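Local coordinates for putative diflavin flavoprotein A 5 (Nostoc sp. PCC 7120, PDB 4FEK), which probably passes electrons from NADH to oxygen, reducing it to water, this chain being the N-terminal metallo-beta-lactamase-like domain of the longer flavodiiron protein, at residues P58-L68 with P94-L102; P104-A115 with L127-L138. All coordinates share one frame; numbering follows the deposited sequence.

Interaction 1 of 2, residues P58-L68 with P94-L102; sequences PPVESFMKIYL and PTFKALLEL
The Phe96 ring meets Pro58 at its edge, with CE1 4.2 Å from Pro58 CG. The Tyr67 ring is approached obliquely by the methyl group of Thr95. One face of the tyrosine carries its own segment: Pro59 CD sits over the ring centre, 3.3 Å above the plane. The phenol hydroxyl is hydrogen-bonded to Ser45 on strand 41-49.

In the metallo-beta-lactamase fold, helices 61-74 and 93-102 lie on the same face of the seven-stranded sheet, where Tyr67 and Leu99 both touch Ile55. The axes of the two short helical segments diverge by 29° and come within 9.3 Å. Thr95 is the polar link. Its OG1 donates to Pro59 O over 2.7 Å, with a C=O...donor angle of 152° and the donor tilted out of the carbonyl plane. This ties the loop before the first helix to the second helix. With chi1 at -46°, Thr95 turns its hydroxyl to the Pro59 carbonyl, while its methyl touches the Pro58 ring and, obliquely, the Tyr67 ring.

Nearer the start of the helices, the Glu61 carboxylate lies against the Pro94 ring, and the Glu61 chain lies crosswise to the ring. Met64, modelled as selenomethionine, runs alongside Thr95, head to tail with it. Its chain is extended as far as SE and then bends at chi3. SE comes 3.5 Å from Pro94 O and also touches Ala98 CB.

Pro58 CG also meets Leu99 CD1 at 3.7 Å. Farther along both helices, Leu68 divides its two methyls between two partners. CD2 meets Leu99 CD2 at 3.8 Å, while CD1 presses on Ala98 CB at 3.5 Å, closer than usual for two carbons.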
loop_
_atom_site.group_PDB
_atom_site.type_symbol
_atom_site.label_atom_id
_atom_site.label_comp_id
_atom_site.label_asym_id
_atom_site.label_seq_id
_atom_site.Cartn_x
_atom_site.Cartn_y
_atom_site.Cartn_z
ATOM N N PRO A 58 -4.807 5.607 1.094
ATOM C CA PRO A 58 -5.006 6.905 0.414
ATOM C C PRO A 58 -3.647 7.599 0.192
ATOM O O PRO A 58 -2.796 7.539 1.082
ATOM C CB PRO A 58 -5.822 7.721 1.429
ATOM C CG PRO A 58 -6.405 6.719 2.390
ATOM C CD PRO A 58 -5.390 5.590 2.449
ATOM N N PRO A 59 -3.447 8.231 -0.971
ATOM C CA PRO A 59 -2.134 8.770 -1.365
ATOM C C PRO A 59 -1.726 10.065 -0.658
ATOM O O PRO A 59 -2.509 10.645 0.108
ATOM C CB PRO A 59 -2.308 9.036 -2.855
ATOM C CG PRO A 59 -3.790 9.337 -2.982
ATOM C CD PRO A 59 -4.442 8.363 -2.054
ATOM N N VAL A 60 -0.507 10.524 -0.945
ATOM C CA VAL A 60 0.041 11.752 -0.346
ATOM C C VAL A 60 -0.693 12.989 -0.829
ATOM O O VAL A 60 -1.444 12.915 -1.808
ATOM C CB VAL A 60 1.530 11.928 -0.688
ATOM C CG1 VAL A 60 2.342 10.756 -0.127
ATOM C CG2 VAL A 60 1.719 12.070 -2.191
ATOM N N GLU A 61 -0.448 14.128 -0.165
ATOM C CA GLU A 61 -1.151 15.384 -0.483
ATOM C C GLU A 61 -1.090 15.743 -1.969
ATOM O O GLU A 61 -2.040 16.296 -2.535
ATOM C CB GLU A 61 -0.629 16.563 0.366
ATOM C CG GLU A 61 -1.332 17.897 0.030
ATOM C CD GLU A 61 -1.098 18.999 1.046
ATOM O OE1 GLU A 61 -0.071 18.958 1.755
ATOM O OE2 GLU A 61 -1.953 19.908 1.134
ATOM N N SER A 62 0.020 15.388 -2.607
ATOM C CA SER A 62 0.262 15.763 -3.994
ATOM C C SER A 62 -0.812 15.213 -4.939
ATOM O O SER A 62 -1.134 15.825 -5.970
ATOM C CB SER A 62 1.655 15.288 -4.420
ATOM O OG SER A 62 1.881 15.563 -5.790
ATOM N N PHE A 63 -1.375 14.068 -4.568
ATOM C CA PHE A 63 -2.414 13.395 -5.353
ATOM C C PHE A 63 -3.809 13.554 -4.722
ATOM O O PHE A 63 -4.795 13.027 -5.242
ATOM C CB PHE A 63 -2.119 11.903 -5.406
ATOM C CG PHE A 63 -1.052 11.514 -6.387
ATOM C CD1 PHE A 63 -1.108 11.936 -7.709
ATOM C CD2 PHE A 63 -0.019 10.669 -5.997
ATOM C CE1 PHE A 63 -0.145 11.537 -8.622
ATOM C CE2 PHE A 63 0.960 10.279 -6.910
ATOM C CZ PHE A 63 0.882 10.717 -8.225
HETATM N N MSE A 64 -3.885 14.265 -3.603
HETATM C CA MSE A 64 -5.100 14.295 -2.789
HETATM C C MSE A 64 -6.351 14.682 -3.555
HETATM O O MSE A 64 -7.366 13.979 -3.484
HETATM C CB MSE A 64 -4.941 15.260 -1.621
HETATM C CG MSE A 64 -6.223 15.494 -0.843
HETATM SE SE MSE A 64 -5.949 16.787 0.608
HETATM C CE MSE A 64 -5.414 18.347 -0.450
ATOM N N LYS A 65 -6.277 15.799 -4.271
ATOM C CA LYS A 65 -7.447 16.324 -4.969
ATOM C C LYS A 65 -7.977 15.373 -6.031
ATOM O O LYS A 65 -9.165 15.059 -6.036
ATOM C CB LYS A 65 -7.175 17.695 -5.589
ATOM C CG LYS A 65 -8.413 18.280 -6.273
ATOM C CD LYS A 65 -8.109 19.596 -6.994
ATOM C CE LYS A 65 -9.368 20.239 -7.563
ATOM N NZ LYS A 65 -10.267 20.807 -6.515
ATOM N N ILE A 66 -7.110 14.891 -6.925
ATOM C CA ILE A 66 -7.602 13.989 -7.971
ATOM C C ILE A 66 -8.010 12.629 -7.407
ATOM O O ILE A 66 -8.921 11.982 -7.926
ATOM C CB ILE A 66 -6.609 13.816 -9.151
ATOM C CG1 ILE A 66 -5.271 13.265 -8.669
ATOM C CG2 ILE A 66 -6.406 15.136 -9.882
ATOM C CD1 ILE A 66 -4.303 12.976 -9.804
ATOM N N TYR A 67 -7.340 12.209 -6.334
ATOM C CA TYR A 67 -7.727 11.004 -5.643
ATOM C C TYR A 67 -9.167 11.079 -5.115
ATOM O O TYR A 67 -9.980 10.203 -5.383
ATOM C CB TYR A 67 -6.783 10.746 -4.481
ATOM C CG TYR A 67 -7.227 9.572 -3.659
ATOM C CD1 TYR A 67 -7.235 8.289 -4.194
ATOM C CD2 TYR A 67 -7.664 9.749 -2.349
ATOM C CE1 TYR A 67 -7.646 7.203 -3.439
ATOM C CE2 TYR A 67 -8.085 8.676 -1.589
ATOM C CZ TYR A 67 -8.067 7.406 -2.136
ATOM O OH TYR A 67 -8.475 6.348 -1.357
ATOM N N LEU A 68 -9.463 12.115 -4.340
ATOM C CA LEU A 68 -10.789 12.259 -3.745
ATOM C C LEU A 68 -11.908 12.381 -4.788
ATOM O O LEU A 68 -12.997 11.818 -4.606
ATOM C CB LEU A 68 -10.815 13.452 -2.790
ATOM C CG LEU A 68 -9.965 13.231 -1.536
ATOM C CD1 LEU A 68 -9.894 14.510 -0.723
ATOM C CD2 LEU A 68 -10.479 12.064 -0.700
ATOM N N PRO A 94 -2.814 15.460 5.270
ATOM C CA PRO A 94 -3.866 16.253 4.611
ATOM C C PRO A 94 -4.925 15.397 3.903
ATOM O O PRO A 94 -6.109 15.734 3.923
ATOM C CB PRO A 94 -3.086 17.103 3.602
ATOM C CG PRO A 94 -1.710 17.249 4.240
ATOM C CD PRO A 94 -1.456 15.937 4.920
ATOM N N THR A 95 -4.520 14.286 3.304
ATOM C CA THR A 95 -5.490 13.381 2.694
ATOM C C THR A 95 -6.418 12.733 3.738
ATOM O O THR A 95 -7.619 12.599 3.506
ATOM C CB THR A 95 -4.795 12.282 1.832
ATOM O OG1 THR A 95 -3.801 12.891 0.998
ATOM C CG2 THR A 95 -5.820 11.558 0.952
ATOM N N PHE A 96 -5.853 12.326 4.879
ATOM C CA PHE A 96 -6.656 11.768 5.968
ATOM C C PHE A 96 -7.639 12.824 6.473
ATOM O O PHE A 96 -8.785 12.510 6.795
ATOM C CB PHE A 96 -5.782 11.337 7.149
ATOM C CG PHE A 96 -4.826 10.223 6.829
ATOM C CD1 PHE A 96 -4.996 9.445 5.697
ATOM C CD2 PHE A 96 -3.760 9.953 7.675
ATOM C CE1 PHE A 96 -4.110 8.410 5.408
ATOM C CE2 PHE A 96 -2.868 8.929 7.384
ATOM C CZ PHE A 96 -3.050 8.159 6.256
ATOM N N LYS A 97 -7.163 14.062 6.565
ATOM C CA LYS A 97 -7.973 15.175 7.071
ATOM C C LYS A 97 -9.180 15.438 6.174
ATOM O O LYS A 97 -10.285 15.667 6.663
ATOM C CB LYS A 97 -7.122 16.438 7.225
ATOM C CG LYS A 97 -7.877 17.639 7.822
ATOM C CD LYS A 97 -6.942 18.833 8.035
ATOM C CE LYS A 97 -7.713 20.069 8.498
ATOM N NZ LYS A 97 -8.741 20.508 7.502
ATOM N N ALA A 98 -8.977 15.390 4.860
ATOM C CA ALA A 98 -10.079 15.563 3.909
ATOM C C ALA A 98 -11.080 14.411 3.973
ATOM O O ALA A 98 -12.297 14.630 3.949
ATOM C CB ALA A 98 -9.549 15.725 2.499
ATOM N N LEU A 99 -10.562 13.189 4.070
ATOM C CA LEU A 99 -11.400 12.005 4.208
ATOM C C LEU A 99 -12.278 12.096 5.435
ATOM O O LEU A 99 -13.473 11.839 5.346
ATOM C CB LEU A 99 -10.548 10.729 4.295
ATOM C CG LEU A 99 -10.115 10.165 2.951
ATOM C CD1 LEU A 99 -9.149 9.012 3.155
ATOM C CD2 LEU A 99 -11.324 9.716 2.151
ATOM N N LEU A 100 -11.672 12.449 6.571
ATOM C CA LEU A 100 -12.381 12.627 7.832
ATOM C C LEU A 100 -13.544 13.609 7.695
ATOM O O LEU A 100 -14.643 13.347 8.180
ATOM C CB LEU A 100 -11.432 13.158 8.905
ATOM C CG LEU A 100 -11.062 12.291 10.108
ATOM C CD1 LEU A 100 -11.920 11.037 10.175
ATOM C CD2 LEU A 100 -9.586 11.951 10.067
ATOM N N GLU A 101 -13.293 14.747 7.053
ATOM C CA GLU A 101 -14.346 15.743 6.846
ATOM C C GLU A 101 -15.480 15.181 6.000
ATOM O O GLU A 101 -16.642 15.430 6.283
ATOM C CB GLU A 101 -13.794 17.024 6.207
ATOM C CG GLU A 101 -12.610 17.628 6.952
ATOM C CD GLU A 101 -12.755 19.120 7.203
ATOM O OE1 GLU A 101 -13.850 19.669 6.939
ATOM O OE2 GLU A 101 -11.771 19.741 7.669
ATOM N N LEU A 102 -15.139 14.411 4.967
ATOM C CA LEU A 102 -16.138 13.878 4.043
ATOM C C LEU A 102 -16.834 12.632 4.579
ATOM O O LEU A 102 -17.984 12.345 4.226
ATOM C CB LEU A 102 -15.479 13.532 2.711
ATOM C CG LEU A 102 -14.939 14.690 1.876
ATOM C CD1 LEU A 102 -14.034 14.138 0.783
ATOM C CD2 LEU A 102 -16.083 15.511 1.279
#

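Interaction 2 of 2, residues P104-A115 with L127-L138; sequences PQITFVCSLPAA and LNILPMRGKETL
Phe108 N donates to Asn128 O at 2.9 Å, and this oxygen also lies at the edge of the Phe108 ring, near its plane. Phe108 O accepts from Leu130 N in a nearly straight bond. One step on, Cys110 N reaches Leu130 O at 3.3 Å, from above the carbonyl plane. Cys110 O then takes Met132 N at 2.7 Å. Phe108 and Cys110 each give and accept one backbone bond across the ladder of two parallel strands.

Side chains pair on both faces. Val109 and Leu130 run alongside each other in the same sense. Val109 CG1, trans to N (chi1 179°), presses on Met132 CG at 3.5 Å, tighter than usual; Met132 is modelled as selenomethionine. On the other face, Cys110 SG touches Ile129 CG2 at 3.7 Å, and Leu127 CG meets the Phe108 ring obliquely.

The strands are the two ends of a beta-alpha-beta crossover through helix 112-121, and strand 129-132 ends the seven-stranded sheet. The helix covers the face of Phe108 and Ile129, where Leu118 touches both. Phe148 of the second sheet packs on Val109 and Met132 instead.

At the first turn of the helix, Leu112 CD2 rests on Pro131 CB at 3.6 Å. Ala115 CB touches Ile129 CG2. A water donates to Ser111 OG and accepts from Leu112 N. At the start of the strands, Asn128 ND2 makes a weak bond to Ile106 O at 3.4 Å. The same nitrogen donates to a second water, 2.7 Å away.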
loop_
_atom_site.group_PDB
_atom_site.type_symbol
_atom_site.label_atom_id
_atom_site.label_comp_id
_atom_site.label_asym_id
_atom_site.label_seq_id
_atom_site.Cartn_x
_atom_site.Cartn_y
_atom_site.Cartn_z
ATOM N N PRO A 104 -16.961 11.266 8.264
ATOM C CA PRO A 104 -16.574 11.415 9.673
ATOM C C PRO A 104 -16.736 10.122 10.461
ATOM O O PRO A 104 -16.188 10.002 11.554
ATOM C CB PRO A 104 -17.545 12.482 10.199
ATOM C CG PRO A 104 -18.211 13.070 8.960
ATOM C CD PRO A 104 -18.206 11.986 7.950
ATOM N N GLN A 105 -17.482 9.181 9.894
ATOM C CA GLN A 105 -17.734 7.882 10.510
ATOM C C GLN A 105 -16.596 6.840 10.336
ATOM O O GLN A 105 -16.631 5.778 10.956
ATOM C CB GLN A 105 -19.037 7.295 9.956
ATOM C CG GLN A 105 -18.897 6.559 8.616
ATOM C CD GLN A 105 -18.886 7.485 7.404
ATOM O OE1 GLN A 105 -19.042 8.693 7.529
ATOM N NE2 GLN A 105 -18.702 6.910 6.222
ATOM N N ILE A 106 -15.604 7.128 9.499
ATOM C CA ILE A 106 -14.572 6.120 9.205
ATOM C C ILE A 106 -13.783 5.659 10.425
ATOM O O ILE A 106 -13.593 6.401 11.394
ATOM C CB ILE A 106 -13.561 6.610 8.168
ATOM C CG1 ILE A 106 -12.906 7.904 8.641
ATOM C CG2 ILE A 106 -14.224 6.811 6.849
ATOM C CD1 ILE A 106 -11.921 8.497 7.617
ATOM N N THR A 107 -13.311 4.420 10.361
ATOM C CA THR A 107 -12.395 3.917 11.371
ATOM C C THR A 107 -11.067 3.642 10.701
ATOM O O THR A 107 -11.003 3.019 9.640
ATOM C CB THR A 107 -12.919 2.645 12.063
ATOM O OG1 THR A 107 -14.069 2.989 12.836
ATOM C CG2 THR A 107 -11.851 2.061 13.000
ATOM N N PHE A 108 -10.017 4.181 11.299
ATOM C CA PHE A 108 -8.664 3.929 10.847
ATOM C C PHE A 108 -8.191 2.577 11.359
ATOM O O PHE A 108 -8.379 2.241 12.533
ATOM C CB PHE A 108 -7.741 5.051 11.321
ATOM C CG PHE A 108 -7.966 6.339 10.605
ATOM C CD1 PHE A 108 -8.757 7.332 11.163
ATOM C CD2 PHE A 108 -7.436 6.534 9.342
ATOM C CE1 PHE A 108 -8.987 8.512 10.485
ATOM C CE2 PHE A 108 -7.659 7.705 8.656
ATOM C CZ PHE A 108 -8.438 8.705 9.230
ATOM N N VAL A 109 -7.600 1.800 10.461
ATOM C CA VAL A 109 -7.095 0.468 10.779
ATOM C C VAL A 109 -5.598 0.514 10.470
ATOM O O VAL A 109 -5.180 0.837 9.358
ATOM C CB VAL A 109 -7.786 -0.628 9.941
ATOM C CG1 VAL A 109 -7.203 -2.019 10.285
ATOM C CG2 VAL A 109 -9.295 -0.610 10.182
ATOM N N CYS A 110 -4.786 0.269 11.478
ATOM C CA CYS A 110 -3.351 0.420 11.303
ATOM C C CYS A 110 -2.626 -0.531 12.221
ATOM O O CYS A 110 -3.224 -1.140 13.101
ATOM C CB CYS A 110 -2.909 1.860 11.613
ATOM S SG CYS A 110 -3.343 2.429 13.296
ATOM N N SER A 111 -1.327 -0.657 11.999
ATOM C CA SER A 111 -0.497 -1.357 12.943
ATOM C C SER A 111 -0.342 -0.438 14.153
ATOM O O SER A 111 -0.316 0.797 14.034
ATOM C CB SER A 111 0.867 -1.718 12.330
ATOM O OG SER A 111 1.662 -2.402 13.292
ATOM N N LEU A 112 -0.258 -1.064 15.317
ATOM C CA LEU A 112 -0.171 -0.381 16.605
ATOM C C LEU A 112 0.769 0.846 16.669
ATOM O O LEU A 112 0.373 1.881 17.201
ATOM C CB LEU A 112 0.178 -1.415 17.686
ATOM C CG LEU A 112 -0.165 -1.176 19.154
ATOM C CD1 LEU A 112 0.943 -0.399 19.826
ATOM C CD2 LEU A 112 -1.479 -0.444 19.292
ATOM N N PRO A 113 2.001 0.749 16.127
ATOM C CA PRO A 113 2.856 1.941 16.217
ATOM C C PRO A 113 2.344 3.173 15.468
ATOM O O PRO A 113 2.854 4.252 15.751
ATOM C CB PRO A 113 4.181 1.471 15.603
ATOM C CG PRO A 113 4.178 0.001 15.811
ATOM C CD PRO A 113 2.758 -0.427 15.659
ATOM N N ALA A 114 1.380 3.030 14.550
ATOM C CA ALA A 114 0.813 4.187 13.862
ATOM C C ALA A 114 -0.319 4.866 14.658
ATOM O O ALA A 114 -0.690 6.011 14.366
ATOM C CB ALA A 114 0.285 3.792 12.469
ATOM N N ALA A 115 -0.886 4.163 15.634
ATOM C CA ALA A 115 -2.070 4.685 16.326
ATOM C C ALA A 115 -1.777 5.999 17.058
ATOM O O ALA A 115 -2.567 6.951 16.985
ATOM C CB ALA A 115 -2.658 3.644 17.280
ATOM N N LEU A 127 -10.504 10.482 17.169
ATOM C CA LEU A 127 -10.386 9.529 16.074
ATOM C C LEU A 127 -10.883 8.150 16.477
ATOM O O LEU A 127 -10.697 7.712 17.616
ATOM C CB LEU A 127 -8.928 9.443 15.615
ATOM C CG LEU A 127 -8.521 10.081 14.287
ATOM C CD1 LEU A 127 -9.225 11.405 14.028
ATOM C CD2 LEU A 127 -6.997 10.247 14.229
ATOM N N ASN A 128 -11.537 7.481 15.540
ATOM C CA ASN A 128 -11.830 6.064 15.683
ATOM C C ASN A 128 -10.657 5.283 15.075
ATOM O O ASN A 128 -10.399 5.384 13.874
ATOM C CB ASN A 128 -13.117 5.731 14.949
ATOM C CG ASN A 128 -14.272 6.627 15.365
ATOM O OD1 ASN A 128 -14.404 6.969 16.540
ATOM N ND2 ASN A 128 -15.099 7.027 14.399
ATOM N N ILE A 129 -9.926 4.538 15.901
ATOM C CA ILE A 129 -8.791 3.756 15.405
ATOM C C ILE A 129 -8.883 2.291 15.834
ATOM O O ILE A 129 -9.150 1.983 16.997
ATOM C CB ILE A 129 -7.446 4.351 15.875
ATOM C CG1 ILE A 129 -7.355 5.821 15.490
ATOM C CG2 ILE A 129 -6.264 3.575 15.294
ATOM C CD1 ILE A 129 -6.150 6.480 16.011
ATOM N N LEU A 130 -8.662 1.395 14.879
ATOM C CA LEU A 130 -8.634 -0.033 15.149
ATOM C C LEU A 130 -7.208 -0.566 14.927
ATOM O O LEU A 130 -6.812 -0.879 13.802
ATOM C CB LEU A 130 -9.617 -0.733 14.229
ATOM C CG LEU A 130 -9.804 -2.236 14.365
ATOM C CD1 LEU A 130 -9.894 -2.642 15.828
ATOM C CD2 LEU A 130 -11.061 -2.634 13.612
ATOM N N PRO A 131 -6.412 -0.638 15.991
ATOM C CA PRO A 131 -5.062 -1.171 15.740
ATOM C C PRO A 131 -5.065 -2.690 15.512
ATOM O O PRO A 131 -5.860 -3.408 16.110
ATOM C CB PRO A 131 -4.279 -0.775 16.992
ATOM C CG PRO A 131 -5.320 -0.520 18.044
ATOM C CD PRO A 131 -6.567 -0.076 17.347
HETATM N N MSE A 132 -4.218 -3.171 14.610
HETATM C CA MSE A 132 -4.191 -4.601 14.322
HETATM C C MSE A 132 -2.840 -5.189 14.734
HETATM O O MSE A 132 -1.788 -4.775 14.248
HETATM C CB MSE A 132 -4.496 -4.888 12.842
HETATM C CG MSE A 132 -5.896 -4.461 12.387
HETATM SE SE MSE A 132 -7.377 -5.423 13.246
HETATM C CE MSE A 132 -8.817 -4.929 12.028
ATOM N N ARG A 133 -2.879 -6.141 15.653
ATOM C CA ARG A 133 -1.646 -6.704 16.218
ATOM C C ARG A 133 -1.261 -8.031 15.530
ATOM O O ARG A 133 -0.192 -8.579 15.774
ATOM C CB ARG A 133 -1.794 -6.871 17.741
ATOM C CG ARG A 133 -1.669 -5.558 18.542
ATOM C CD ARG A 133 -2.334 -5.595 19.942
ATOM N NE ARG A 133 -3.751 -5.258 19.829
ATOM C CZ ARG A 133 -4.321 -4.156 20.307
ATOM N NH1 ARG A 133 -3.618 -3.263 20.994
ATOM N NH2 ARG A 133 -5.617 -3.963 20.121
ATOM N N GLY A 134 -2.139 -8.550 14.680
ATOM C CA GLY A 134 -1.828 -9.754 13.928
ATOM C C GLY A 134 -2.694 -10.965 14.234
ATOM O O GLY A 134 -2.738 -11.907 13.452
ATOM N N LYS A 135 -3.388 -10.947 15.364
ATOM C CA LYS A 135 -4.245 -12.073 15.746
ATOM C C LYS A 135 -5.655 -11.927 15.198
ATOM O O LYS A 135 -6.232 -12.878 14.654
ATOM C CB LYS A 135 -4.315 -12.192 17.270
ATOM C CG LYS A 135 -5.123 -13.383 17.763
ATOM C CD LYS A 135 -4.237 -14.609 17.951
ATOM C CE LYS A 135 -5.058 -15.836 18.312
ATOM N NZ LYS A 135 -4.185 -17.029 18.521
ATOM N N GLU A 136 -6.213 -10.731 15.357
ATOM C CA GLU A 136 -7.600 -10.490 14.999
ATOM C C GLU A 136 -7.763 -10.232 13.514
ATOM O O GLU A 136 -6.858 -9.730 12.853
ATOM C CB GLU A 136 -8.176 -9.329 15.810
ATOM C CG GLU A 136 -8.345 -9.647 17.286
ATOM C CD GLU A 136 -9.282 -10.824 17.534
ATOM O OE1 GLU A 136 -10.263 -10.986 16.772
ATOM O OE2 GLU A 136 -9.035 -11.590 18.495
ATOM N N THR A 137 -8.926 -10.595 12.995
ATOM C CA THR A 137 -9.241 -10.337 11.605
ATOM C C THR A 137 -10.347 -9.302 11.505
ATOM O O THR A 137 -10.965 -8.940 12.504
ATOM C CB THR A 137 -9.649 -11.618 10.865
ATOM O OG1 THR A 137 -10.776 -12.209 11.515
ATOM C CG2 THR A 137 -8.486 -12.616 10.847
ATOM N N LEU A 138 -10.578 -8.815 10.290
ATOM C CA LEU A 138 -11.641 -7.865 10.033
ATOM C C LEU A 138 -12.526 -8.407 8.923
ATOM O O LEU A 138 -12.092 -8.545 7.772
ATOM C CB LEU A 138 -11.056 -6.509 9.633
ATOM C CG LEU A 138 -12.050 -5.397 9.296
ATOM C CD1 LEU A 138 -12.879 -5.001 10.501
ATOM C CD2 LEU A 138 -11.308 -4.197 8.722
HETATM O O HOH W 1 -17.233 8.734 14.588
HETATM O O HOH W 2 0.246 -3.838 15.182
#

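In the fold
The two contacts follow in series along the chain, with centres about 19 Å apart. Both belong to the metallo-beta-lactamase-like domain. Interaction 1 lies in the helical layer on the seven-stranded sheet, interaction 2 in the sheet itself. Interaction 1 packs the helices that follow strands 53-56 and 80-84. Interaction 2 pairs strands 107-111 and 129-132 at the sheet's end. Helix 93-102 is followed, after a short loop, by strand 107-111, and the two contacts touch. Leu100 CD2 packs on Phe108 CE1 at 3.5 Å, and Leu100 also touches Ile106 and Leu127. Phe96 lies against the Phe108 ring. Helix 93-102 packs against helix 61-74, strand 107-111 and the loop residue Leu127, joining the helical layer to the sheet.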